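Local coordinates for protein type C neurotoxin (Clostridium botulinum, PDB 3PME) that probably binds gangliosides and phosphatidylethanolamine of nerve-cell membranes, as the receptor-binding domain of a botulinum C/D mosaic neurotoxin, at residues L155-G159 / E160-S164; N207-I210 / N211-Y214; P230-F233 / D234-Y237. All blocks are in the same frame, centred on the assembly; numbering follows the deposited sequence.

Contact 1: residues L155-G159 / E160-S164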
loop_
_atom_site.group_PDB
_atom_site.type_symbol
_atom_site.label_atom_id
_atom_site.label_comp_id
_atom_site.label_asym_id
_atom_site.label_seq_id
_atom_site.Cartn_x
_atom_site.Cartn_y
_atom_site.Cartn_z
ATOM N N LEU A 155 -7.996 18.654 2.295
ATOM C CA LEU A 155 -7.732 17.221 2.323
ATOM C C LEU A 155 -6.631 16.859 1.345
ATOM O O LEU A 155 -6.739 17.125 0.139
ATOM C CB LEU A 155 -9.007 16.466 1.956
ATOM C CG LEU A 155 -8.842 14.954 1.814
ATOM C CD1 LEU A 155 -8.288 14.373 3.095
ATOM C CD2 LEU A 155 -10.191 14.353 1.495
ATOM N N TYR A 156 -5.575 16.240 1.878
ATOM C CA TYR A 156 -4.439 15.774 1.088
ATOM C C TYR A 156 -4.443 14.256 1.088
ATOM O O TYR A 156 -4.701 13.645 2.117
ATOM C CB TYR A 156 -3.117 16.233 1.702
ATOM C CG TYR A 156 -2.892 17.723 1.606
ATOM C CD1 TYR A 156 -3.568 18.595 2.448
ATOM C CD2 TYR A 156 -2.009 18.254 0.679
ATOM C CE1 TYR A 156 -3.369 19.965 2.367
ATOM C CE2 TYR A 156 -1.814 19.643 0.581
ATOM C CZ TYR A 156 -2.498 20.479 1.442
ATOM O OH TYR A 156 -2.327 21.853 1.367
ATOM N N ILE A 157 -4.166 13.675 -0.075
ATOM C CA ILE A 157 -4.011 12.221 -0.218
ATOM C C ILE A 157 -2.628 11.950 -0.786
ATOM O O ILE A 157 -2.277 12.433 -1.869
ATOM C CB ILE A 157 -5.088 11.604 -1.144
ATOM C CG1 ILE A 157 -6.494 11.852 -0.589
ATOM C CG2 ILE A 157 -4.819 10.088 -1.346
ATOM C CD1 ILE A 157 -6.744 11.178 0.766
ATOM N N ASN A 158 -1.841 11.176 -0.045
ATOM C CA ASN A 158 -0.471 10.884 -0.436
ATOM C C ASN A 158 0.312 12.157 -0.775
ATOM O O ASN A 158 1.071 12.213 -1.748
ATOM C CB ASN A 158 -0.448 9.867 -1.582
ATOM C CG ASN A 158 -0.985 8.515 -1.157
ATOM O OD1 ASN A 158 -0.944 8.173 0.017
ATOM N ND2 ASN A 158 -1.502 7.749 -2.106
ATOM N N GLY A 159 0.081 13.203 0.019
ATOM C CA GLY A 159 0.861 14.421 -0.098
ATOM C C GLY A 159 0.354 15.401 -1.143
ATOM O O GLY A 159 0.981 16.430 -1.393
ATOM N N GLU A 160 -0.783 15.092 -1.750
ATOM C CA GLU A 160 -1.313 15.934 -2.824
ATOM C C GLU A 160 -2.688 16.467 -2.463
ATOM O O GLU A 160 -3.582 15.710 -2.084
ATOM C CB GLU A 160 -1.385 15.142 -4.134
ATOM C CG GLU A 160 -0.029 14.647 -4.628
ATOM C CD GLU A 160 -0.112 14.013 -6.000
ATOM O OE1 GLU A 160 -1.075 13.257 -6.240
ATOM O OE2 GLU A 160 0.770 14.292 -6.842
ATOM N N LEU A 161 -2.867 17.781 -2.581
ATOM C CA LEU A 161 -4.161 18.386 -2.289
ATOM C C LEU A 161 -5.257 17.881 -3.230
ATOM O O LEU A 161 -5.075 17.873 -4.446
ATOM C CB LEU A 161 -4.042 19.900 -2.388
ATOM C CG LEU A 161 -5.342 20.640 -2.109
ATOM C CD1 LEU A 161 -5.804 20.428 -0.665
ATOM C CD2 LEU A 161 -5.127 22.127 -2.397
ATOM N N LYS A 162 -6.381 17.446 -2.665
ATOM C CA LYS A 162 -7.492 16.940 -3.474
ATOM C C LYS A 162 -8.748 17.794 -3.370
ATOM O O LYS A 162 -9.451 17.996 -4.363
ATOM C CB LYS A 162 -7.837 15.496 -3.078
ATOM C CG LYS A 162 -6.667 14.545 -3.179
ATOM C CD LYS A 162 -6.239 14.297 -4.617
ATOM C CE LYS A 162 -5.191 13.189 -4.683
ATOM N NZ LYS A 162 -4.609 13.066 -6.055
ATOM N N GLN A 163 -9.045 18.266 -2.164
ATOM C CA GLN A 163 -10.294 18.980 -1.911
ATOM C C GLN A 163 -10.082 20.077 -0.886
ATOM O O GLN A 163 -9.213 19.979 -0.021
ATOM C CB GLN A 163 -11.364 18.015 -1.380
ATOM C CG GLN A 163 -11.714 16.867 -2.329
ATOM C CD GLN A 163 -12.675 17.288 -3.418
ATOM O OE1 GLN A 163 -12.324 17.312 -4.602
ATOM N NE2 GLN A 163 -13.897 17.614 -3.030
ATOM N N SER A 164 -10.895 21.121 -0.984
ATOM C CA SER A 164 -10.903 22.183 0.007
ATOM C C SER A 164 -12.354 22.529 0.320
ATOM O O SER A 164 -13.243 22.330 -0.512
ATOM C CB SER A 164 -10.170 23.412 -0.529
ATOM O OG SER A 164 -10.136 24.451 0.443
HETATM O O HOH W 1 -2.405 11.639 -4.494
#

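Contact 2: residues N207-I210 / N211-Y214. With SO4 (sulfate ion), chain B.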
loop_
_atom_site.group_PDB
_atom_site.type_symbol
_atom_site.label_atom_id
_atom_site.label_comp_id
_atom_site.label_asym_id
_atom_site.label_seq_id
_atom_site.Cartn_x
_atom_site.Cartn_y
_atom_site.Cartn_z
ATOM N N ASN A 207 2.600 22.330 2.424
ATOM C CA ASN A 207 2.686 21.233 1.475
ATOM C C ASN A 207 4.016 20.507 1.586
ATOM O O ASN A 207 4.072 19.275 1.528
ATOM C CB ASN A 207 2.470 21.736 0.056
ATOM C CG ASN A 207 1.047 22.181 -0.173
ATOM O OD1 ASN A 207 0.226 22.136 0.743
ATOM N ND2 ASN A 207 0.738 22.595 -1.397
ATOM N N GLU A 208 5.093 21.267 1.759
ATOM C CA GLU A 208 6.418 20.677 1.894
ATOM C C GLU A 208 6.499 19.769 3.123
ATOM O O GLU A 208 7.038 18.661 3.063
ATOM C CB GLU A 208 7.486 21.775 1.961
ATOM C CG GLU A 208 8.908 21.248 2.081
ATOM C CD GLU A 208 9.951 22.335 1.882
ATOM O OE1 GLU A 208 9.565 23.496 1.605
ATOM O OE2 GLU A 208 11.154 22.029 2.000
ATOM N N ASP A 209 5.961 20.243 4.241
ATOM C CA ASP A 209 6.005 19.475 5.478
ATOM C C ASP A 209 5.117 18.235 5.415
ATOM O O ASP A 209 5.495 17.173 5.902
ATOM C CB ASP A 209 5.664 20.351 6.679
ATOM C CG ASP A 209 6.826 21.246 7.082
ATOM O OD1 ASP A 209 7.948 21.020 6.571
ATOM O OD2 ASP A 209 6.622 22.161 7.905
ATOM N N ILE A 210 3.949 18.358 4.798
ATOM C CA ILE A 210 3.088 17.192 4.602
ATOM C C ILE A 210 3.828 16.105 3.835
ATOM O O ILE A 210 3.755 14.923 4.178
ATOM C CB ILE A 210 1.801 17.585 3.876
ATOM C CG1 ILE A 210 0.938 18.456 4.801
ATOM C CG2 ILE A 210 1.047 16.334 3.399
ATOM C CD1 ILE A 210 -0.273 19.067 4.124
ATOM N N ASN A 211 4.565 16.502 2.808
ATOM C CA ASN A 211 5.337 15.530 2.039
ATOM C C ASN A 211 6.532 14.935 2.777
ATOM O O ASN A 211 6.918 13.793 2.529
ATOM C CB ASN A 211 5.715 16.102 0.676
ATOM C CG ASN A 211 4.551 16.056 -0.298
ATOM O OD1 ASN A 211 3.752 17.000 -0.388
ATOM N ND2 ASN A 211 4.425 14.942 -1.006
ATOM N N ILE A 212 7.099 15.696 3.699
ATOM C CA ILE A 212 8.153 15.158 4.547
ATOM C C ILE A 212 7.595 14.064 5.458
ATOM O O ILE A 212 8.203 13.003 5.604
ATOM C CB ILE A 212 8.828 16.269 5.362
ATOM C CG1 ILE A 212 9.619 17.175 4.417
ATOM C CG2 ILE A 212 9.753 15.680 6.410
ATOM C CD1 ILE A 212 10.192 18.402 5.089
ATOM N N VAL A 213 6.431 14.313 6.050
ATOM C CA VAL A 213 5.766 13.295 6.861
ATOM C C VAL A 213 5.448 12.052 6.020
ATOM O O VAL A 213 5.771 10.931 6.406
ATOM C CB VAL A 213 4.489 13.838 7.537
ATOM C CG1 VAL A 213 3.819 12.748 8.388
ATOM C CG2 VAL A 213 4.814 15.048 8.407
ATOM N N TYR A 214 4.835 12.259 4.864
ATOM C CA TYR A 214 4.517 11.175 3.932
ATOM C C TYR A 214 5.734 10.319 3.585
ATOM O O TYR A 214 5.706 9.089 3.724
ATOM C CB TYR A 214 3.904 11.770 2.663
ATOM C CG TYR A 214 3.599 10.809 1.526
ATOM C CD1 TYR A 214 2.800 9.679 1.717
ATOM C CD2 TYR A 214 4.059 11.073 0.241
ATOM C CE1 TYR A 214 2.497 8.826 0.647
ATOM C CE2 TYR A 214 3.772 10.238 -0.818
ATOM C CZ TYR A 214 2.992 9.112 -0.614
ATOM O OH TYR A 214 2.706 8.299 -1.685
HETATM S S SO4 B . 1.296 25.790 0.957
HETATM O O1 SO4 B . -0.008 25.624 1.596
HETATM O O2 SO4 B . 1.778 27.144 1.225
HETATM O O3 SO4 B . 2.238 24.825 1.507
HETATM O O4 SO4 B . 1.160 25.587 -0.482
#

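Contact 3: residues P230-F233 / D234-Y237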
loop_
_atom_site.group_PDB
_atom_site.type_symbol
_atom_site.label_atom_id
_atom_site.label_comp_id
_atom_site.label_asym_id
_atom_site.label_seq_id
_atom_site.Cartn_x
_atom_site.Cartn_y
_atom_site.Cartn_z
ATOM N N PRO A 230 4.522 -4.150 3.791
ATOM C CA PRO A 230 5.896 -4.573 3.490
ATOM C C PRO A 230 5.923 -5.905 2.750
ATOM O O PRO A 230 5.200 -6.844 3.128
ATOM C CB PRO A 230 6.521 -4.728 4.880
ATOM C CG PRO A 230 5.742 -3.715 5.717
ATOM C CD PRO A 230 4.334 -3.864 5.222
ATOM N N LEU A 231 6.749 -5.968 1.712
ATOM C CA LEU A 231 6.998 -7.208 0.977
ATOM C C LEU A 231 7.905 -8.067 1.842
ATOM O O LEU A 231 8.800 -7.544 2.512
ATOM C CB LEU A 231 7.661 -6.882 -0.366
ATOM C CG LEU A 231 7.571 -7.980 -1.428
ATOM C CD1 LEU A 231 6.157 -8.027 -2.017
ATOM C CD2 LEU A 231 8.596 -7.734 -2.511
ATOM N N LYS A 232 7.658 -9.376 1.858
ATOM C CA LYS A 232 8.414 -10.278 2.721
ATOM C C LYS A 232 8.937 -11.475 1.956
ATOM O O LYS A 232 8.300 -11.967 1.032
ATOM C CB LYS A 232 7.536 -10.793 3.858
ATOM C CG LYS A 232 7.037 -9.710 4.820
ATOM C CD LYS A 232 5.979 -10.252 5.781
ATOM C CE LYS A 232 4.680 -10.579 5.047
ATOM N NZ LYS A 232 3.575 -10.967 5.984
ATOM N N PHE A 233 10.090 -11.964 2.385
ATOM C CA PHE A 233 10.574 -13.238 1.888
ATOM C C PHE A 233 9.602 -14.368 2.247
ATOM O O PHE A 233 8.881 -14.275 3.237
ATOM C CB PHE A 233 11.967 -13.504 2.443
ATOM C CG PHE A 233 13.002 -12.570 1.908
ATOM C CD1 PHE A 233 13.406 -12.645 0.583
ATOM C CD2 PHE A 233 13.558 -11.599 2.718
ATOM C CE1 PHE A 233 14.359 -11.774 0.082
ATOM C CE2 PHE A 233 14.507 -10.715 2.229
ATOM C CZ PHE A 233 14.909 -10.795 0.911
ATOM N N ASP A 234 9.573 -15.416 1.423
ATOM C CA ASP A 234 8.715 -16.603 1.657
ATOM C C ASP A 234 7.208 -16.484 1.411
ATOM O O ASP A 234 6.546 -17.468 1.076
ATOM C CB ASP A 234 8.943 -17.174 3.050
ATOM C CG ASP A 234 10.338 -17.662 3.234
ATOM O OD1 ASP A 234 10.581 -18.860 2.949
ATOM O OD2 ASP A 234 11.199 -16.855 3.642
ATOM N N THR A 235 6.649 -15.304 1.591
ATOM C CA THR A 235 5.223 -15.115 1.393
ATOM C C THR A 235 4.873 -15.396 -0.064
ATOM O O THR A 235 5.615 -15.037 -0.979
ATOM C CB THR A 235 4.813 -13.669 1.778
ATOM O OG1 THR A 235 4.983 -13.506 3.190
ATOM C CG2 THR A 235 3.357 -13.350 1.409
ATOM N N GLU A 236 3.731 -16.033 -0.283
ATOM C CA GLU A 236 3.280 -16.261 -1.644
ATOM C C GLU A 236 2.716 -14.976 -2.227
ATOM O O GLU A 236 1.921 -14.281 -1.587
ATOM C CB GLU A 236 2.251 -17.390 -1.704
ATOM C CG GLU A 236 2.902 -18.738 -1.436
ATOM C CD GLU A 236 1.964 -19.919 -1.618
ATOM O OE1 GLU A 236 0.806 -19.711 -2.027
ATOM O OE2 GLU A 236 2.409 -21.059 -1.355
ATOM N N TYR A 237 3.135 -14.671 -3.447
ATOM C CA TYR A 237 2.602 -13.513 -4.170
ATOM C C TYR A 237 2.198 -13.888 -5.568
ATOM O O TYR A 237 2.917 -14.635 -6.239
ATOM C CB TYR A 237 3.649 -12.405 -4.294
ATOM C CG TYR A 237 4.038 -11.813 -2.973
ATOM C CD1 TYR A 237 3.162 -10.978 -2.283
ATOM C CD2 TYR A 237 5.278 -12.075 -2.415
ATOM C CE1 TYR A 237 3.523 -10.425 -1.045
ATOM C CE2 TYR A 237 5.637 -11.537 -1.199
ATOM C CZ TYR A 237 4.764 -10.715 -0.517
ATOM O OH TYR A 237 5.144 -10.192 0.693
HETATM O O HOH W 2 3.442 -8.640 1.957
HETATM O O HOH W 3 8.061 -13.892 -1.015
#

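Contact 1: residues L155-G159 / E160-S164
A tight beta hairpin with a type I' turn brings Ile157 against Glu160, with Asn158 and Gly159 at its tip, both in the left-handed region of backbone space. Two backbone bonds close this pair: Ile157 N gives to Glu160 O (2.9 Å), and Glu160 N returns the bond to Ile157 O. Farther along, Leu155 faces both Lys162 and Gln163, a classic bulge. Leu155 O accepts from Lys162 N at 2.8 Å and only weakly from Gln163 N, while Leu155 N donates to Gln163 O.

Between these pairs, Tyr156 and Leu161 share one face of the hairpin. With CG anti to the backbone N (chi1 180°), Leu161 lays CD1 over the tyrosine ring in a CH-pi contact, 4.0 Å from the centroid, and its CB approaches ring atom CE2 of Tyr156. On the other face the bent Lys162 chain crosses Ile157 at about a right angle, CG lying 3.7 Å from Ile157 CG1. NZ then forms a salt bridge with Glu160 OE1 (3.5 Å), and a water donates to both Ile157 O and Glu160 OE1, tying the turn to this charged pair.

The hairpin edges the large sheet of the lectin-like half of the domain. Strand 152-157 pairs with strand 141-148, Leu155 and Ile157 pack on Phe125 of strand 120-126, and Tyr156 rests on Ile210 of helix 207-218, its OH bonded to Asn207.

Contact 2: residues N207-I210 / N211-Y214
Asn207 and Asn211 lie one turn apart at the start of helix 207-218, the longest helix of this mainly beta domain, and the bond from Asn211 N to Asn207 O (3.1 Å) is the first of four consecutive i to i+4 bonds in this stretch. The next three follow in order, from Ile212, Val213 and Tyr214 back to Glu208, Asp209 and Ile210.

Side chains then sort themselves around these two helical turns. Ile212 has CG1 beside its backbone N (chi1 -69°) and an extended end, so that the branch runs back along the helix: CG1 comes to 3.3 Å from Glu208 O, and CD1 lies beside the carboxylate of Asp209, 3.8 Å from OD1. The two side chains point the same way, and both also touch Ile2. Val213 places CG2 near the Asp209 carbonyl, 3.4 Å from its O, and packs on Phe142.

Ile210, the buried residue here, packs on Leu205 and on Thr144 and Thr146 of strand 141-148. Tyr214 takes another course: its ring swings away from the preceding turn and meets Trp74 with the planes about 25° apart, near Asn158.

Two N-H groups of the first turn find partners beyond the segments. Asp209 N donates to Ser206 OG. The other partner is a sulfate ion, probably from the crystallisation liquor, which sits where the helix dipole would favour an anion; the Asn207 carboxamide, its OD1 bonded to Tyr156, lies alongside it, and Asn207 N donates nearly straight to sulfate O3 at 2.7 Å and 173°.

Contact 3: residues P230-F233 / D234-Y237
Tyr237 OH is gripped twice: it accepts from Lys232 N at 2.9 Å and donates to a water at 2.6 Å, which in turn donates to Pro230 O. The phenol thus ties the two arms of a reversing loop at the start of the trefoil half of the domain. A second water performs a similar task deeper in the bend, donating to Lys232 O (2.8 Å) and to Thr235 O (2.7 Å).

The ring of Tyr237 is held from both faces. Leu231 stretches its CG away from the amide nitrogen (chi1 -161°) and sets CD1 over one face in a CH-pi contact, 3.7 Å from the ring centroid and displaced toward the hydroxyl, where CD1 and CZ come to 3.4 Å. Thr235 CG2 covers the opposite face, also toward the rim, and Lys232 O lies at the ring edge close to CE2. Hydrophobic cover and polar bonds together fix the rotation of the phenol. Lys232 meanwhile bends at chi3, passing its CE 3.5 Å from Thr235 OG1.

Phe233 and Asp234, the latter with a positive phi of 74°, occupy the central positions of an open type II beta turn from Lys232 to Thr235, with a weak bond from Thr235 N to Phe233 O. The second water lies across this turn.

The carboxylate of Asp234 leaves the loop to form a salt bridge with Lys276 and to accept from Tyr284 N. Backbone bonds fasten Asp234 and Tyr237 to Ile275 and Ile273 of strand 273-277, on which Leu231 and Phe233 also pack through Ile275. At the other end Pro230 touches Tyr39, so the loop reaches across to the lectin-like half.

In the fold
Contacts 1 and 2 belong to one neighbourhood, their centres 11 Å apart: the hairpin 155-164 and the helix start 207-214 pack directly on each other over strand 141-148. Contact 3 lies on the opposite side of the chain's centre, about 31 Å from contact 1 between centres, in the trefoil half. Contact 2 is the most superficial, dominated by repeating backbone bonds and a bound anion. Contact 1 combines a buried strand with an exposed one and so mixes cross-strand pairing with surface charges. Contact 3, without regular structure, relies on a tyrosine hydroxyl and bridging waters instead.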